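Local atomic coordinates of 2-Keto-3-deoxy-(6-phospho-)gluconate aldolase (Thermoproteus tenax, PDB entry 2R91), a protein that is an aldolase of the dihydrodipicolinate synthetase family, built on a TIM barrel and assembled as four protein chains. Residues M1-P6 and G32-F37; A64-V69 and G90-A95; G238-V243 and G260-L265. One frame throughout, in Å; residues are numbered along the deposited sequence.

The three contacts follow one another along the chain, none nesting in or crossing another. Interaction 1 comes first, closing the connection that holds helix 18-30 and pairing barrel strands 2-6 and 35-38. Interaction 2 then closes the shorter excursion through helix 76-88 and pairs strands 67-70 and 93-96. The two meet in the same sheet, where V36 N lies 2.9 Å from R66 O, a probable hydrogen bond that helps make four consecutive strands continuous. Interaction 3 closes last and lies outside the barrel sheet: it folds the loop 260-265 back onto the start of helix 239-251, with its nearest atoms about 16 Å from those of interaction 2.

Interaction 1 (M1-P6 and G32-F37)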
# COMPACT_ATOMS: atom_id res chain seq x y z
N MET A 1 -22.44 -15.98 21.17
CA MET A 1 -21.30 -15.70 20.22
C MET A 1 -20.16 -16.67 20.50
O MET A 1 -19.88 -17.01 21.65
CB MET A 1 -20.83 -14.24 20.33
CG MET A 1 -21.92 -13.23 19.93
SD MET A 1 -21.39 -11.51 20.19
CE MET A 1 -21.35 -11.44 21.97
N GLU A 2 -19.53 -17.14 19.42
CA GLU A 2 -18.59 -18.25 19.47
C GLU A 2 -17.13 -17.83 19.55
O GLU A 2 -16.73 -16.84 18.97
CB GLU A 2 -18.78 -19.15 18.24
CG GLU A 2 -20.14 -19.90 18.31
CD GLU A 2 -20.59 -20.44 16.97
OE1 GLU A 2 -19.99 -20.10 15.94
OE2 GLU A 2 -21.55 -21.23 16.95
N ILE A 3 -16.36 -18.62 20.29
CA ILE A 3 -14.92 -18.55 20.26
C ILE A 3 -14.47 -19.69 19.34
O ILE A 3 -14.70 -20.88 19.65
CB ILE A 3 -14.34 -18.69 21.66
CG1 ILE A 3 -14.77 -17.46 22.49
CG2 ILE A 3 -12.79 -18.81 21.58
CD1 ILE A 3 -14.48 -17.51 24.01
N VAL A 4 -13.87 -19.33 18.22
CA VAL A 4 -13.40 -20.34 17.27
C VAL A 4 -11.88 -20.33 17.31
O VAL A 4 -11.25 -19.27 17.17
CB VAL A 4 -13.88 -20.03 15.83
CG1 VAL A 4 -13.42 -21.14 14.83
CG2 VAL A 4 -15.38 -19.80 15.76
N ALA A 5 -11.26 -21.48 17.52
CA ALA A 5 -9.81 -21.53 17.54
C ALA A 5 -9.24 -21.94 16.18
O ALA A 5 -9.50 -23.05 15.72
CB ALA A 5 -9.34 -22.48 18.61
N PRO A 6 -8.42 -21.06 15.55
CA PRO A 6 -7.67 -21.46 14.35
C PRO A 6 -6.47 -22.20 14.92
O PRO A 6 -5.41 -21.61 15.25
CB PRO A 6 -7.30 -20.11 13.68
CG PRO A 6 -7.12 -19.15 14.91
CD PRO A 6 -8.09 -19.68 15.99
N GLY A 32 -13.33 -23.03 26.89
CA GLY A 32 -14.21 -22.07 26.23
C GLY A 32 -14.23 -22.01 24.70
O GLY A 32 -15.03 -21.28 24.11
N VAL A 33 -13.33 -22.73 24.05
CA VAL A 33 -13.36 -22.78 22.58
C VAL A 33 -14.59 -23.61 22.16
O VAL A 33 -14.75 -24.76 22.59
CB VAL A 33 -12.07 -23.37 21.97
CG1 VAL A 33 -12.21 -23.52 20.44
CG2 VAL A 33 -10.85 -22.49 22.33
N ASP A 34 -15.43 -23.01 21.33
CA ASP A 34 -16.67 -23.62 20.86
C ASP A 34 -16.46 -24.47 19.60
O ASP A 34 -17.14 -25.50 19.42
CB ASP A 34 -17.71 -22.54 20.56
CG ASP A 34 -18.09 -21.74 21.81
OD1 ASP A 34 -18.56 -22.37 22.78
OD2 ASP A 34 -17.90 -20.49 21.83
N VAL A 35 -15.59 -24.00 18.71
CA VAL A 35 -15.44 -24.58 17.36
C VAL A 35 -13.94 -24.62 17.07
O VAL A 35 -13.21 -23.70 17.43
CB VAL A 35 -16.12 -23.69 16.28
CG1 VAL A 35 -15.94 -24.29 14.82
CG2 VAL A 35 -17.65 -23.43 16.55
N VAL A 36 -13.46 -25.70 16.44
CA VAL A 36 -12.08 -25.83 16.05
C VAL A 36 -12.01 -25.56 14.54
O VAL A 36 -12.71 -26.21 13.74
CB VAL A 36 -11.53 -27.25 16.40
CG1 VAL A 36 -10.17 -27.51 15.74
CG2 VAL A 36 -11.49 -27.41 17.91
N PHE A 37 -11.17 -24.59 14.16
CA PHE A 37 -10.92 -24.25 12.74
C PHE A 37 -9.56 -24.82 12.37
O PHE A 37 -8.52 -24.34 12.83
CB PHE A 37 -10.97 -22.70 12.59
CG PHE A 37 -10.79 -22.18 11.18
CD1 PHE A 37 -11.66 -22.51 10.17
CD2 PHE A 37 -9.78 -21.30 10.88
CE1 PHE A 37 -11.50 -21.98 8.86
CE2 PHE A 37 -9.61 -20.78 9.59
CZ PHE A 37 -10.46 -21.11 8.59
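The first two strands of the barrel meet where V4, A5 and P6 pair with V35, V36 and F37 as parallel neighbours. The regular part is short: A5 N donates to V35 O (3.0 Å), and A5 O receives F37 N (2.8 Å). Upstream the pattern changes, and a side chain stands in for the backbone. D34 presents the anti lone pair of OD2 to I3 N at 2.9 Å, an almost straight bond (169°), while D34 N returns a bond to I3 O at 2.8 Å; V35 N adds only a weak one to the same oxygen. R209 from helix 202-213 forms a salt bridge with that OD2, which probably favours the ionised aspartate. On the barrel-facing side, V4 and V35 lie side by side, and V4 CG1, anti to the backbone N (chi1 -178°), reaches F37 CB at 3.7 Å. P6 CB sits at the edge of the F37 ring, 3.9 Å from CD2, and Y128 meets that ring edge-to-face. On the other side, A5 CB packs on V33 CG1 (3.6 Å) beneath I28 of helix 18-30. An inward face of strand side chains and an outward face covered by helices are hallmarks of the TIM barrel.

Interaction 2 (A64-V69 and G90-A95); sequences ARRVIV and GAEAVA
The guanidinium of R66 and the carboxylate of E92 meet edge to edge, their planes 27° apart, where the two strands of a beta-alpha-beta unit of the TIM barrel begin. The grip is side-on: R66 NE reaches E92 OE1 at 2.9 Å, nearly straight at 173°, and NH2 reaches the syn lone pair of OE2 at 2.8 Å. One face of the guanidinium is covered by V35, whose CG2 stands 3.5 Å from R66 CZ, almost directly above it. The bend of the arginine at chi3 (58°) turns NE and NH2 together toward the acid. A second carboxylate, that of E2, forms a salt bridge with the same NH2, so R66 NH2 is shared by two acids, E92 and E2 of strand 2-6.

Beyond this pair the strands run parallel. E92 N donates to V67 O at 2.8 Å and A95 N to V69 O, the latter from above the carbonyl plane, with a longer bond from V69 N to A93 O between them. I68 faces the barrel interior with A93 and A95: its CG1 meets A93 CB at 3.9 Å and its CG2 meets A95 CB, beside F37 and F126. V69 faces outward instead, where its CG2 touches A91 CB and both residues pack on A86 of helix 76-88. That helix ends in a Schellman motif at G90, whose carbonyl turns to a shared water: the water lies 2.8 Å from G90 O, and V67 N donates to it at 3.0 Å.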
# COMPACT_ATOMS: atom_id res chain seq x y z
N ALA A 64 -12.85 -32.94 18.63
CA ALA A 64 -13.80 -31.87 18.89
C ALA A 64 -15.11 -32.17 18.23
O ALA A 64 -15.14 -32.70 17.12
CB ALA A 64 -13.25 -30.52 18.36
N ARG A 65 -16.20 -31.76 18.86
CA ARG A 65 -17.52 -31.99 18.26
C ARG A 65 -17.87 -31.03 17.16
O ARG A 65 -18.72 -31.35 16.34
CB ARG A 65 -18.61 -31.90 19.32
CG ARG A 65 -18.24 -32.66 20.57
CD ARG A 65 -18.87 -34.03 20.59
NE ARG A 65 -20.19 -33.94 21.22
CZ ARG A 65 -20.49 -34.41 22.43
NH1 ARG A 65 -19.57 -35.04 23.16
NH2 ARG A 65 -21.72 -34.27 22.90
N ARG A 66 -17.25 -29.83 17.15
CA ARG A 66 -17.57 -28.82 16.13
C ARG A 66 -16.28 -28.39 15.41
O ARG A 66 -15.38 -27.79 16.02
CB ARG A 66 -18.24 -27.59 16.76
CG ARG A 66 -19.54 -27.90 17.51
CD ARG A 66 -20.29 -26.64 17.96
NE ARG A 66 -20.59 -25.82 16.81
CZ ARG A 66 -20.96 -24.56 16.85
NH1 ARG A 66 -21.10 -23.95 18.03
NH2 ARG A 66 -21.20 -23.90 15.72
N VAL A 67 -16.21 -28.67 14.11
CA VAL A 67 -14.96 -28.52 13.35
C VAL A 67 -15.26 -27.88 12.01
O VAL A 67 -16.20 -28.30 11.30
CB VAL A 67 -14.24 -29.90 13.13
CG1 VAL A 67 -13.06 -29.76 12.20
CG2 VAL A 67 -13.79 -30.52 14.44
N ILE A 68 -14.50 -26.83 11.67
CA ILE A 68 -14.54 -26.30 10.31
C ILE A 68 -13.16 -26.53 9.71
O ILE A 68 -12.14 -26.25 10.36
CB ILE A 68 -14.85 -24.77 10.30
CG1 ILE A 68 -16.24 -24.50 10.90
CG2 ILE A 68 -14.69 -24.15 8.89
CD1 ILE A 68 -16.55 -22.94 11.11
N VAL A 69 -13.10 -27.03 8.48
CA VAL A 69 -11.83 -27.33 7.83
C VAL A 69 -11.55 -26.34 6.69
O VAL A 69 -12.39 -26.12 5.81
CB VAL A 69 -11.77 -28.82 7.30
CG1 VAL A 69 -10.41 -29.14 6.69
CG2 VAL A 69 -12.09 -29.82 8.43
N GLY A 90 -17.54 -35.44 9.14
CA GLY A 90 -18.47 -34.80 10.05
C GLY A 90 -18.18 -33.33 10.38
O GLY A 90 -18.70 -32.80 11.36
N ALA A 91 -17.34 -32.68 9.57
CA ALA A 91 -17.07 -31.24 9.71
C ALA A 91 -18.37 -30.51 9.57
O ALA A 91 -19.18 -30.84 8.69
CB ALA A 91 -16.10 -30.75 8.61
N GLU A 92 -18.58 -29.47 10.36
CA GLU A 92 -19.84 -28.77 10.26
C GLU A 92 -19.83 -27.79 9.08
O GLU A 92 -20.88 -27.40 8.57
CB GLU A 92 -20.22 -28.15 11.61
CG GLU A 92 -19.64 -26.81 11.91
CD GLU A 92 -20.23 -26.21 13.22
OE1 GLU A 92 -20.56 -26.97 14.16
OE2 GLU A 92 -20.32 -24.97 13.27
N ALA A 93 -18.64 -27.42 8.63
CA ALA A 93 -18.51 -26.52 7.49
C ALA A 93 -17.11 -26.67 6.90
O ALA A 93 -16.23 -27.22 7.55
CB ALA A 93 -18.75 -25.04 7.93
N VAL A 94 -16.91 -26.20 5.68
CA VAL A 94 -15.53 -26.03 5.18
C VAL A 94 -15.32 -24.55 4.89
O VAL A 94 -16.28 -23.83 4.66
CB VAL A 94 -15.27 -26.83 3.88
CG1 VAL A 94 -15.28 -28.36 4.19
CG2 VAL A 94 -16.29 -26.47 2.81
N ALA A 95 -14.06 -24.10 4.89
CA ALA A 95 -13.74 -22.71 4.56
C ALA A 95 -12.65 -22.72 3.52
O ALA A 95 -11.90 -23.69 3.42
CB ALA A 95 -13.28 -21.96 5.82
O HOH W 1 -17.91 -30.99 13.37
O HOH W 2 -20.83 -30.38 14.60

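Interaction 3 (G238-V243 and G260-L265); sequences GYAAAV and GPVYPL
A241 sits at the centre of this contact, its CB against Y263 O and L265 CD2, where the first turn of helix 239-251 meets the loop that curls back beneath it. The loop contains an inverse gamma turn centred on V262, in which Y263 N makes a weak bond to P261 O (3.0 Å).

The tight part is small and mostly apolar. A241 CB points toward the loop, 3.4 Å from Y263 O and 3.7 Å from L265 CD2, so the methyl packs against both a backbone oxygen and a leucine branch. V262 approaches from one end: its CG1, anti to the backbone N (chi1 -168°), lies alongside A240 CB at 3.8 Å. L265 comes from the other, dividing its branches so that CD2 meets A241 while CD1 reaches A242 CA at 3.8 Å. The leucine also rests on I237 of helix 217-237 and K270 of helix 267-276, which places the contact among three helices.

On the looser side no direct hydrogen bond joins the segments, and a water bridges them, donating to A241 O and accepting from L265 N, at 2.9 Å in each case, and so links the helix backbone to the loop backbone. P264 turns away from the helix and touches it little. A neighbouring subunit takes up the loop's other side: Y263 O accepts from Q109 and P264 O from R108 of that second subunit, and K112 there makes a cation-pi contact with Y263. The loop therefore joins a helix of its own chain to the subunit interface. The peptide before P261 is cis, and G260 CA lies over one face of the Y263 ring, 3.4 Å above its plane and offset toward the rim.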
# COMPACT_ATOMS: atom_id res chain seq x y z
N GLY A 238 8.61 -13.47 15.60
CA GLY A 238 8.06 -14.37 14.58
C GLY A 238 6.78 -14.96 15.14
O GLY A 238 6.80 -16.00 15.81
N TYR A 239 5.66 -14.29 14.87
CA TYR A 239 4.41 -14.61 15.55
C TYR A 239 4.00 -16.07 15.38
O TYR A 239 3.64 -16.74 16.34
CB TYR A 239 3.27 -13.70 15.08
CG TYR A 239 2.06 -13.94 15.94
CD1 TYR A 239 2.05 -13.50 17.25
CD2 TYR A 239 0.95 -14.65 15.46
CE1 TYR A 239 0.98 -13.74 18.09
CE2 TYR A 239 -0.15 -14.89 16.28
CZ TYR A 239 -0.12 -14.42 17.60
OH TYR A 239 -1.17 -14.65 18.45
N ALA A 240 4.06 -16.56 14.14
CA ALA A 240 3.51 -17.91 13.81
C ALA A 240 4.22 -19.00 14.60
O ALA A 240 3.58 -19.89 15.19
CB ALA A 240 3.59 -18.17 12.29
N ALA A 241 5.55 -18.90 14.70
CA ALA A 241 6.32 -19.80 15.58
C ALA A 241 6.10 -19.56 17.08
O ALA A 241 6.07 -20.50 17.90
CB ALA A 241 7.81 -19.73 15.25
N ALA A 242 5.94 -18.29 17.46
CA ALA A 242 5.75 -17.94 18.86
C ALA A 242 4.45 -18.48 19.46
O ALA A 242 4.39 -18.78 20.66
CB ALA A 242 5.86 -16.35 19.06
N VAL A 243 3.41 -18.64 18.64
CA VAL A 243 2.11 -19.12 19.12
C VAL A 243 2.30 -20.44 19.90
O VAL A 243 1.68 -20.64 20.95
CB VAL A 243 1.09 -19.30 17.93
CG1 VAL A 243 -0.18 -20.07 18.38
CG2 VAL A 243 0.68 -17.97 17.33
N GLY A 260 9.77 -25.45 8.88
CA GLY A 260 10.45 -24.70 7.79
C GLY A 260 9.52 -24.37 6.66
O GLY A 260 9.03 -25.34 6.07
N PRO A 261 9.73 -23.20 6.04
CA PRO A 261 10.05 -21.80 6.38
C PRO A 261 9.55 -21.18 7.68
O PRO A 261 10.15 -20.22 8.14
CB PRO A 261 9.66 -20.99 5.11
CG PRO A 261 8.53 -21.75 4.58
CD PRO A 261 8.97 -23.23 4.78
N VAL A 262 8.49 -21.72 8.26
CA VAL A 262 8.08 -21.30 9.59
C VAL A 262 8.90 -22.10 10.62
O VAL A 262 8.38 -22.99 11.29
CB VAL A 262 6.57 -21.45 9.79
CG1 VAL A 262 6.13 -20.71 11.08
CG2 VAL A 262 5.79 -20.95 8.52
N TYR A 263 10.20 -21.83 10.70
CA TYR A 263 11.05 -22.61 11.61
C TYR A 263 10.65 -22.39 13.06
O TYR A 263 10.28 -21.27 13.43
CB TYR A 263 12.53 -22.25 11.43
CG TYR A 263 12.99 -22.50 10.02
CD1 TYR A 263 13.38 -23.80 9.61
CD2 TYR A 263 13.02 -21.47 9.09
CE1 TYR A 263 13.79 -24.05 8.31
CE2 TYR A 263 13.44 -21.73 7.77
CZ TYR A 263 13.82 -23.03 7.42
OH TYR A 263 14.21 -23.28 6.14
N PRO A 264 10.71 -23.46 13.88
CA PRO A 264 10.51 -23.37 15.31
C PRO A 264 11.41 -22.28 15.92
O PRO A 264 12.50 -22.00 15.38
CB PRO A 264 10.95 -24.76 15.80
CG PRO A 264 10.64 -25.66 14.66
CD PRO A 264 10.99 -24.85 13.45
N LEU A 265 10.93 -21.67 17.00
CA LEU A 265 11.75 -20.73 17.78
C LEU A 265 12.93 -21.48 18.33
O LEU A 265 12.81 -22.66 18.72
CB LEU A 265 10.98 -20.17 18.97
CG LEU A 265 9.78 -19.26 18.73
CD1 LEU A 265 9.32 -18.63 20.05
CD2 LEU A 265 10.10 -18.17 17.67
O HOH W 3 8.19 -22.41 17.76